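Local structure of elastinolytic metalloprotease (Pseudoalteromonas sp. CF6-2, 6IK4) at residues T58-S61 with S62-R66; A101-Y104 with N105-L108; D150-C153 with N154-Y157. The protein binds one zinc ion and probably acts as a metalloendopeptidase of the M23 family, with elastin and peptidoglycan as likely substrates. All coordinates share one frame; numbering follows the deposited sequence. Where two conformers were deposited one is given.

This chain is the C-terminal, M23-containing part of a longer protein. The three interactions follow one another along it, and each is local, between adjoining segments. Interactions 1 and 2 lie in the M23 region, with centres about 14 Å apart, and they touch: Ser62 OG and Gln106 NE2 probably share a hydrogen bond. The hairpin of interaction 1, part of the large antiparallel sheet, is thus joined to a short helix beside strand 73-81, which carries His79, a predicted active-site residue. Interaction 3 lies in the loop leading to strand 157-160 of a separate four-stranded sheet. Its centre is about 30 Å from that of interaction 1 and 28 Å from that of interaction 2.

Interaction 1 (T58-S61 with S62-R66); sequences TRFS and SCNIR
Thr58 and Arg66 form an antiparallel hydrogen-bonded pair near the end of a beta hairpin. The two strands run at 165° to each other, with axes 4.8 Å apart. Thr58 N donates to Arg66 O at 2.9 Å, and Arg66 N returns a bond to Thr58 O at 2.8 Å. Arg59 and Ile65 follow as a non-hydrogen-bonded pair. The register then slips by one residue at a classic beta bulge. Both Phe60 and Ser61 face Asn64: Phe60 N donates to Asn64 O at 2.9 Å, and Ser61 N adds a weak bond to the same oxygen. A type I turn from Ser61 to Asn64 closes the hairpin. Inside it, Ser61 OG accepts from Cys63 N at 3.3 Å, an ST turn. This hydroxyl sits between the backbone N and the carbonyl carbon, which places it over the turn.

Phe60 carries the side-chain contact. Its CE2 edge meets Arg66 NE at 3.6 Å, with NE close to the ring plane. Phe60 CZ in turn lies over the centre of one face of the Arg66 guanidinium. The two planes are 59° apart, so the ring does not lie flat on the guanidinium. Arg66 bends at chi3 (-60°) to turn this face to the ring. The Asn64 amide packs beside the root of the ring, with ND2 3.6 Å from Phe60 CB. Methyl CG2 of Thr58 lies over one face of the ring, toward its rim.

Asn76 on strand 73-81 bonds both Asn64 OD1 and Arg66 NE, and so helps to fix both groups. Glu110 bonds Asn64 ND2 and Ser61 OG. The disulfide Cys63-Cys109 ties the turn to a loop, while strand 73-81 pairs along strand 64-68.

Interaction 2 (A101-Y104 with N105-L108); sequences ANSY and NQAL
Residues 101-108 form a local contact where the loop after strand 96-100 enters the short helix 104-107, with Ser103 at its N-cap. Ser103 OG accepts from Gln106 N through a weak bond of 3.5 Å. Ser103 O is held more firmly: Ala107 N donates to it at 3.0 Å. Leu108 N reaches Tyr104 O at 3.2 Å, a bent bond with an angle of 135° at the hydrogen. Together these are an N-cap and two i to i+4 bonds of the single-turn helix 104-107, which ends as Leu108 leaves helical geometry.

Tyr104 and Leu108 meet one turn apart. Leu108 CD1 lies over a face of the Tyr104 ring, 3.8 Å from its centroid, as a CH-pi contact. CD1 is displaced toward the phenol end and comes within 3.4 Å of CZ. With CG opposite the backbone N (chi1 180°), the ring stands out from the helix, where Leu108 CD1 meets it. On the buried side, Ala101 CB packs on Ala107 CB at 3.9 Å and also touches Gln106 CG. The Gln106 amide bonds Ser62 OG and Met80 O through NE2. Ala107 O is hydrogen-bonded to ND1 of His79, a predicted active-site residue, and Leu108 packs against the same histidine.

Interaction 3 (D150-C153 with N154-Y157); sequences DSNC and NNFY
Asn152 O grips the backbone of the next turn by accepting two hydrogen bonds. Phe156 N donates to it at 2.8 Å, almost straight at 174° and nearly in line with the carbonyl. Asn155 N also donates, at 2.9 Å, but from above the carbonyl plane. Residues 150-157 make a series of tight turns, two of them Asx turns, in the loop before strand 157-160. In the first, Asp150 OD1 accepts from Asn152 N. In the second, Asn152 OD1 accepts from Asn154 N at 2.9 Å.

The Asp150 carboxylate also reaches forward. Asn155 ND2 donates to the syn lone pair of Asp150 OD2 at 3.0 Å. The bond lies in the amide plane of Asn155, while the carboxylate is turned 71° from that plane. Asp150 CG stands opposite the backbone N (chi1 -177°), which carries its two oxygens out to both partners. The Asn155 amide is stacked obliquely on that of Asn152, and ND2 packs against Asn152 CB. The carbonyl of Asp150 lies against Phe156, with O 3.2 Å from CB.

Further out, Asn146 N bonds Asp150 OD2 and so helps to position the carboxylate. The disulfide Cys153-Cys166 pins the turn to Cys166, just past strand 163-165 of the four-stranded sheet that strand 157-160 belongs to. Tyr157 makes a cation-pi contact with Arg164. The Phe156 side chain is about 8 Å from that of the zinc ligand His21. One water donates to both Ser151 O and Phe156 O. A second accepts from Asn152 ND2 at 3.0 Å and donates to Asn154 OD1 at 3.1 Å.

Interaction 1 (T58-S61 with S62-R66)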
ATOM      1  N   THR A  58     -14.335   3.969  -1.891  1.00 14.07           N
ATOM      2  CA  THR A  58     -14.413   5.399  -2.166  1.00 15.18           C
ATOM      3  C   THR A  58     -13.406   5.696  -3.265  1.00 17.79           C
ATOM      4  O   THR A  58     -12.229   5.356  -3.124  1.00 17.60           O
ATOM      5  CB  THR A  58     -14.105   6.239  -0.923  1.00 19.86           C
ATOM      6  OG1 THR A  58     -14.966   5.852   0.154  1.00 21.53           O
ATOM      7  CG2 THR A  58     -14.304   7.727  -1.224  1.00 23.74           C
ATOM      8  N   ARG A  59     -13.860   6.296  -4.369  1.00 15.07           N
ATOM      9  CA  ARG A  59     -12.987   6.668  -5.484  0.53 19.57           C
ATOM     10  C   ARG A  59     -12.827   8.181  -5.471  1.00 26.41           C
ATOM     11  O   ARG A  59     -13.774   8.911  -5.774  1.00 24.19           O
ATOM     12  CB  ARG A  59     -13.543   6.193  -6.828  0.53 21.52           C
ATOM     13  CG  ARG A  59     -12.713   6.652  -8.046  0.53 20.59           C
ATOM     14  CD  ARG A  59     -13.439   6.381  -9.366  0.53 21.54           C
ATOM     15  NE  ARG A  59     -12.752   6.961 -10.526  0.53 22.25           N
ATOM     16  CZ  ARG A  59     -12.777   8.251 -10.858  0.53 21.35           C
ATOM     17  NH1 ARG A  59     -13.446   9.121 -10.117  0.53 20.44           N
ATOM     18  NH2 ARG A  59     -12.125   8.679 -11.935  0.53 18.22           N
ATOM     19  N   PHE A  60     -11.628   8.652  -5.119  1.00 17.38           N
ATOM     20  CA  PHE A  60     -11.425  10.091  -4.996  1.00 17.78           C
ATOM     21  C   PHE A  60     -11.101  10.737  -6.333  1.00 22.98           C
ATOM     22  O   PHE A  60     -11.410  11.914  -6.539  1.00 26.03           O
ATOM     23  CB  PHE A  60     -10.319  10.386  -3.984  1.00 17.52           C
ATOM     24  CG  PHE A  60     -10.670  10.001  -2.572  1.00 25.68           C
ATOM     25  CD1 PHE A  60     -11.528  10.785  -1.824  1.00 17.68           C
ATOM     26  CD2 PHE A  60     -10.138   8.856  -1.990  1.00 23.68           C
ATOM     27  CE1 PHE A  60     -11.864  10.438  -0.523  1.00 22.73           C
ATOM     28  CE2 PHE A  60     -10.465   8.507  -0.686  1.00 18.81           C
ATOM     29  CZ  PHE A  60     -11.332   9.304   0.047  1.00 18.61           C
ATOM     30  N   SER A  61     -10.500   9.988  -7.246  1.00 18.52           N
ATOM     31  CA  SER A  61     -10.021  10.503  -8.522  1.00 19.55           C
ATOM     32  C   SER A  61      -9.638   9.293  -9.352  1.00 21.49           C
ATOM     33  O   SER A  61      -9.765   8.153  -8.900  1.00 18.83           O
ATOM     34  CB  SER A  61      -8.836  11.444  -8.336  1.00 21.84           C
ATOM     35  OG  SER A  61      -7.706  10.703  -7.890  1.00 20.10           O
ATOM     36  N   SER A  62      -9.144   9.538 -10.566  1.00 17.35           N
ATOM     37  CA  SER A  62      -8.732   8.405 -11.384  1.00 17.73           C
ATOM     38  C   SER A  62      -7.471   7.719 -10.860  1.00 16.49           C
ATOM     39  O   SER A  62      -7.113   6.656 -11.375  1.00 17.41           O
ATOM     40  CB  SER A  62      -8.509   8.854 -12.830  1.00 21.68           C
ATOM     41  OG  SER A  62      -7.296   9.581 -12.938  1.00 25.40           O
ATOM     42  N   CYS A  63      -6.778   8.296  -9.874  1.00 14.74           N
ATOM     43  CA  CYS A  63      -5.522   7.720  -9.398  1.00 16.52           C
ATOM     44  C   CYS A  63      -5.538   7.441  -7.895  1.00 16.32           C
ATOM     45  O   CYS A  63      -4.477   7.239  -7.296  1.00 14.54           O
ATOM     46  CB  CYS A  63      -4.340   8.627  -9.765  1.00 16.62           C
ATOM     47  SG  CYS A  63      -4.266  10.226  -8.919  1.00 28.08           S
ATOM     48  N   ASN A  64      -6.718   7.386  -7.276  1.00 14.98           N
ATOM     49  CA  ASN A  64      -6.796   7.394  -5.815  1.00 13.80           C
ATOM     50  C   ASN A  64      -8.084   6.709  -5.382  1.00 17.17           C
ATOM     51  O   ASN A  64      -9.183   7.222  -5.629  1.00 17.11           O
ATOM     52  CB  ASN A  64      -6.721   8.828  -5.297  1.00 14.93           C
ATOM     53  CG  ASN A  64      -6.676   8.907  -3.784  1.00 22.35           C
ATOM     54  OD1 ASN A  64      -6.459   7.906  -3.101  1.00 21.94           O
ATOM     55  ND2 ASN A  64      -6.843  10.112  -3.253  1.00 20.47           N
ATOM     56  N   ILE A  65      -7.957   5.549  -4.738  1.00 16.53           N
ATOM     57  CA  ILE A  65      -9.112   4.739  -4.368  1.00 12.26           C
ATOM     58  C   ILE A  65      -8.888   4.173  -2.969  1.00 14.47           C
ATOM     59  O   ILE A  65      -7.747   3.969  -2.541  1.00 12.03           O
ATOM     60  CB  ILE A  65      -9.355   3.612  -5.399  1.00 12.53           C
ATOM     61  CG1 ILE A  65     -10.747   3.002  -5.241  1.00 12.82           C
ATOM     62  CG2 ILE A  65      -8.274   2.530  -5.290  1.00 14.64           C
ATOM     63  CD1 ILE A  65     -11.072   1.982  -6.307  1.00 14.85           C
ATOM     64  N   ARG A  66      -9.991   3.914  -2.258  1.00 13.93           N
ATOM     65  CA  ARG A  66      -9.938   3.454  -0.876  1.00 13.90           C
ATOM     66  C   ARG A  66     -10.937   2.320  -0.656  1.00 16.43           C
ATOM     67  O   ARG A  66     -12.024   2.315  -1.247  1.00 14.24           O
ATOM     68  CB  ARG A  66     -10.236   4.617   0.092  1.00 15.26           C
ATOM     69  CG  ARG A  66     -10.186   4.255   1.581  1.00 17.17           C
ATOM     70  CD  ARG A  66     -10.533   5.447   2.449  1.00 17.45           C
ATOM     71  NE  ARG A  66      -9.623   6.580   2.260  1.00 16.97           N
ATOM     72  CZ  ARG A  66      -9.685   7.707   2.965  1.00 24.56           C
ATOM     73  NH1 ARG A  66     -10.605   7.851   3.912  1.00 17.55           N
ATOM     74  NH2 ARG A  66      -8.825   8.687   2.728  1.00 19.80           N
TER

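Interaction 2 (A101-Y104 with N105-L108)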
ATOM      1  N   ALA A 101       0.110   3.278 -11.670  1.00 15.30           N
ATOM      2  CA  ALA A 101       0.249   3.961 -12.948  1.00 18.04           C
ATOM      3  C   ALA A 101       1.643   3.772 -13.528  1.00 15.98           C
ATOM      4  O   ALA A 101       2.644   3.872 -12.819  1.00 17.37           O
ATOM      5  CB  ALA A 101      -0.037   5.448 -12.775  1.00 13.55           C
ATOM      6  N   ASN A 102       1.699   3.499 -14.830  1.00 16.64           N
ATOM      7  CA  ASN A 102       2.963   3.445 -15.552  1.00 13.91           C
ATOM      8  C   ASN A 102       3.275   4.757 -16.267  1.00 20.97           C
ATOM      9  O   ASN A 102       4.257   4.827 -17.015  1.00 22.44           O
ATOM     10  CB  ASN A 102       2.960   2.265 -16.535  1.00 15.84           C
ATOM     11  CG  ASN A 102       2.255   2.581 -17.860  1.00 20.52           C
ATOM     12  OD1 ASN A 102       1.457   3.513 -17.962  1.00 19.84           O
ATOM     13  ND2 ASN A 102       2.553   1.788 -18.877  1.00 24.76           N
ATOM     14  N   SER A 103       2.479   5.802 -16.045  1.00 19.90           N
ATOM     15  CA  SER A 103       2.777   7.114 -16.599  1.00 28.21           C
ATOM     16  C   SER A 103       2.830   8.146 -15.480  1.00 27.86           C
ATOM     17  O   SER A 103       2.047   8.096 -14.527  1.00 18.40           O
ATOM     18  CB  SER A 103       1.759   7.516 -17.681  1.00 27.63           C
ATOM     19  OG  SER A 103       0.576   8.034 -17.116  1.00 30.16           O
ATOM     20  N   TYR A 104       3.772   9.077 -15.604  1.00 17.79           N
ATOM     21  CA  TYR A 104       4.068  10.008 -14.522  1.00 19.09           C
ATOM     22  C   TYR A 104       2.878  10.916 -14.221  1.00 21.31           C
ATOM     23  O   TYR A 104       2.527  11.130 -13.051  1.00 23.11           O
ATOM     24  CB  TYR A 104       5.310  10.826 -14.895  1.00 19.53           C
ATOM     25  CG  TYR A 104       5.742  11.846 -13.875  1.00 26.00           C
ATOM     26  CD1 TYR A 104       6.544  11.488 -12.799  1.00 23.45           C
ATOM     27  CD2 TYR A 104       5.365  13.181 -14.000  1.00 24.36           C
ATOM     28  CE1 TYR A 104       6.950  12.433 -11.872  1.00 27.77           C
ATOM     29  CE2 TYR A 104       5.761  14.126 -13.078  1.00 26.13           C
ATOM     30  CZ  TYR A 104       6.559  13.750 -12.024  1.00 26.08           C
ATOM     31  OH  TYR A 104       6.948  14.694 -11.103  1.00 34.86           O
ATOM     32  N   ASN A 105       2.243  11.459 -15.268  1.00 20.10           N
ATOM     33  CA  ASN A 105       1.124  12.376 -15.056  1.00 24.73           C
ATOM     34  C   ASN A 105      -0.059  11.676 -14.399  1.00 17.44           C
ATOM     35  O   ASN A 105      -0.718  12.251 -13.528  1.00 21.65           O
ATOM     36  CB  ASN A 105       0.693  13.010 -16.378  1.00 21.06           C
ATOM     37  CG  ASN A 105       1.659  14.081 -16.842  1.00 29.26           C
ATOM     38  OD1 ASN A 105       2.434  14.616 -16.048  1.00 31.80           O
ATOM     39  ND2 ASN A 105       1.615  14.403 -18.131  1.00 37.87           N
ATOM     40  N   GLN A 106      -0.355  10.444 -14.815  1.00 19.60           N
ATOM     41  CA  GLN A 106      -1.447   9.703 -14.188  1.00 19.27           C
ATOM     42  C   GLN A 106      -1.131   9.372 -12.736  1.00 23.47           C
ATOM     43  O   GLN A 106      -2.021   9.413 -11.876  1.00 18.29           O
ATOM     44  CB  GLN A 106      -1.732   8.426 -14.968  1.00 17.47           C
ATOM     45  CG  GLN A 106      -2.791   7.530 -14.321  1.00 20.79           C
ATOM     46  CD  GLN A 106      -4.142   8.189 -14.290  1.00 24.43           C
ATOM     47  OE1 GLN A 106      -4.455   9.012 -15.147  1.00 19.36           O
ATOM     48  NE2 GLN A 106      -4.953   7.846 -13.296  1.00 18.19           N
ATOM     49  N   ALA A 107       0.127   9.019 -12.449  1.00 17.02           N
ATOM     50  CA  ALA A 107       0.519   8.690 -11.082  1.00 19.40           C
ATOM     51  C   ALA A 107       0.309   9.861 -10.135  1.00 22.81           C
ATOM     52  O   ALA A 107       0.035   9.659  -8.945  1.00 18.70           O
ATOM     53  CB  ALA A 107       1.986   8.259 -11.042  1.00 17.16           C
ATOM     54  N   LEU A 108       0.448  11.085 -10.631  1.00 17.61           N
ATOM     55  CA  LEU A 108       0.373  12.275  -9.798  1.00 18.78           C
ATOM     56  C   LEU A 108      -0.871  13.102 -10.115  1.00 23.57           C
ATOM     57  O   LEU A 108      -0.846  14.330 -10.064  1.00 22.92           O
ATOM     58  CB  LEU A 108       1.644  13.106  -9.954  1.00 22.54           C
ATOM     59  CG  LEU A 108       2.909  12.332  -9.570  1.00 20.62           C
ATOM     60  CD1 LEU A 108       4.145  13.200  -9.717  1.00 23.84           C
ATOM     61  CD2 LEU A 108       2.794  11.804  -8.144  1.00 23.38           C
TER

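Interaction 3 (D150-C153 with N154-Y157)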
ATOM      1  N   ASP A 150      12.613   5.663   6.370  1.00 15.64           N
ATOM      2  CA  ASP A 150      13.779   4.992   6.931  1.00 21.20           C
ATOM      3  C   ASP A 150      13.801   3.523   6.525  1.00 23.61           C
ATOM      4  O   ASP A 150      12.856   2.777   6.797  1.00 18.14           O
ATOM      5  CB  ASP A 150      13.750   5.143   8.455  1.00 17.85           C
ATOM      6  CG  ASP A 150      14.962   4.537   9.143  1.00 19.16           C
ATOM      7  OD1 ASP A 150      15.929   4.139   8.460  1.00 23.22           O
ATOM      8  OD2 ASP A 150      14.942   4.477  10.393  1.00 22.19           O
ATOM      9  N   SER A 151      14.871   3.118   5.839  1.00 15.35           N
ATOM     10  CA  SER A 151      15.035   1.748   5.363  1.00 18.26           C
ATOM     11  C   SER A 151      16.138   0.983   6.091  1.00 18.59           C
ATOM     12  O   SER A 151      16.438  -0.155   5.711  1.00 19.87           O
ATOM     13  CB  SER A 151      15.317   1.747   3.853  1.00 21.09           C
ATOM     14  OG  SER A 151      16.621   2.244   3.588  1.00 22.09           O
ATOM     15  N   ASN A 152      16.767   1.579   7.101  1.00 19.33           N
ATOM     16  CA  ASN A 152      17.719   0.848   7.936  1.00 13.91           C
ATOM     17  C   ASN A 152      17.027  -0.377   8.515  1.00 15.02           C
ATOM     18  O   ASN A 152      16.012  -0.254   9.209  1.00 19.59           O
ATOM     19  CB  ASN A 152      18.239   1.758   9.053  1.00 18.22           C
ATOM     20  CG  ASN A 152      19.322   1.107   9.897  1.00 23.86           C
ATOM     21  OD1 ASN A 152      19.375  -0.114  10.045  1.00 32.39           O
ATOM     22  ND2 ASN A 152      20.204   1.930  10.453  1.00 30.21           N
ATOM     23  N   CYS A 153      17.562  -1.564   8.222  1.00 19.04           N
ATOM     24  CA  CYS A 153      16.862  -2.778   8.623  1.00 17.43           C
ATOM     25  C   CYS A 153      16.956  -3.072  10.116  1.00 28.88           C
ATOM     26  O   CYS A 153      16.310  -4.015  10.583  1.00 22.04           O
ATOM     27  CB  CYS A 153      17.371  -3.981   7.836  1.00 22.98           C
ATOM     28  SG  CYS A 153      16.148  -5.322   7.832  1.00 28.71           S
ATOM     29  N   ASN A 154      17.734  -2.307  10.879  1.00 23.34           N
ATOM     30  CA  ASN A 154      17.619  -2.398  12.328  1.00 21.99           C
ATOM     31  C   ASN A 154      16.434  -1.611  12.860  1.00 22.87           C
ATOM     32  O   ASN A 154      15.965  -1.898  13.967  1.00 26.28           O
ATOM     33  CB  ASN A 154      18.908  -1.914  12.998  1.00 21.80           C
ATOM     34  CG  ASN A 154      20.073  -2.823  12.714  1.00 40.03           C
ATOM     35  OD1 ASN A 154      21.096  -2.398  12.170  1.00 52.69           O
ATOM     36  ND2 ASN A 154      19.922  -4.095  13.064  1.00 38.15           N
ATOM     37  N   ASN A 155      15.935  -0.642  12.091  1.00 15.88           N
ATOM     38  CA  ASN A 155      14.813   0.203  12.489  1.00 14.93           C
ATOM     39  C   ASN A 155      13.506  -0.174  11.803  1.00 18.24           C
ATOM     40  O   ASN A 155      12.447  -0.160  12.444  1.00 17.83           O
ATOM     41  CB  ASN A 155      15.109   1.673  12.168  1.00 14.01           C
ATOM     42  CG  ASN A 155      16.448   2.134  12.706  1.00 25.43           C
ATOM     43  OD1 ASN A 155      17.025   1.492  13.572  1.00 20.13           O
ATOM     44  ND2 ASN A 155      16.944   3.251  12.189  1.00 20.93           N
ATOM     45  N   PHE A 156      13.546  -0.452  10.501  1.00 15.01           N
ATOM     46  CA  PHE A 156      12.346  -0.759   9.732  1.00 13.56           C
ATOM     47  C   PHE A 156      12.448  -2.169   9.180  1.00 16.10           C
ATOM     48  O   PHE A 156      13.458  -2.513   8.550  1.00 14.44           O
ATOM     49  CB  PHE A 156      12.142   0.211   8.566  1.00 13.67           C
ATOM     50  CG  PHE A 156      11.037  -0.225   7.643  1.00 10.56           C
ATOM     51  CD1 PHE A 156       9.707  -0.000   7.996  1.00 11.52           C
ATOM     52  CD2 PHE A 156      11.315  -0.927   6.474  1.00 12.82           C
ATOM     53  CE1 PHE A 156       8.674  -0.437   7.170  1.00 14.19           C
ATOM     54  CE2 PHE A 156      10.285  -1.367   5.642  1.00 13.17           C
ATOM     55  CZ  PHE A 156       8.966  -1.124   5.998  1.00 10.68           C
ATOM     56  N   TYR A 157      11.388  -2.963   9.364  1.00 12.24           N
ATOM     57  CA  TYR A 157      11.344  -4.294   8.764  1.00 12.46           C
ATOM     58  C   TYR A 157       9.944  -4.882   8.897  1.00 13.87           C
ATOM     59  O   TYR A 157       9.090  -4.366   9.625  1.00 10.54           O
ATOM     60  CB  TYR A 157      12.366  -5.234   9.405  1.00 13.94           C
ATOM     61  CG  TYR A 157      12.264  -5.292  10.913  1.00 13.79           C
ATOM     62  CD1 TYR A 157      11.423  -6.203  11.540  1.00 19.12           C
ATOM     63  CD2 TYR A 157      13.015  -4.437  11.708  1.00 18.44           C
ATOM     64  CE1 TYR A 157      11.317  -6.261  12.936  1.00 16.25           C
ATOM     65  CE2 TYR A 157      12.925  -4.483  13.108  1.00 17.24           C
ATOM     66  CZ  TYR A 157      12.082  -5.401  13.709  1.00 17.84           C
ATOM     67  OH  TYR A 157      11.991  -5.447  15.078  1.00 21.08           O
TER
HETATM   68  O   HOH W   1      14.633  -2.176   6.013  1.00 13.77           O
HETATM   69  O   HOH W   2      21.933   0.615  12.467  1.00 42.60           O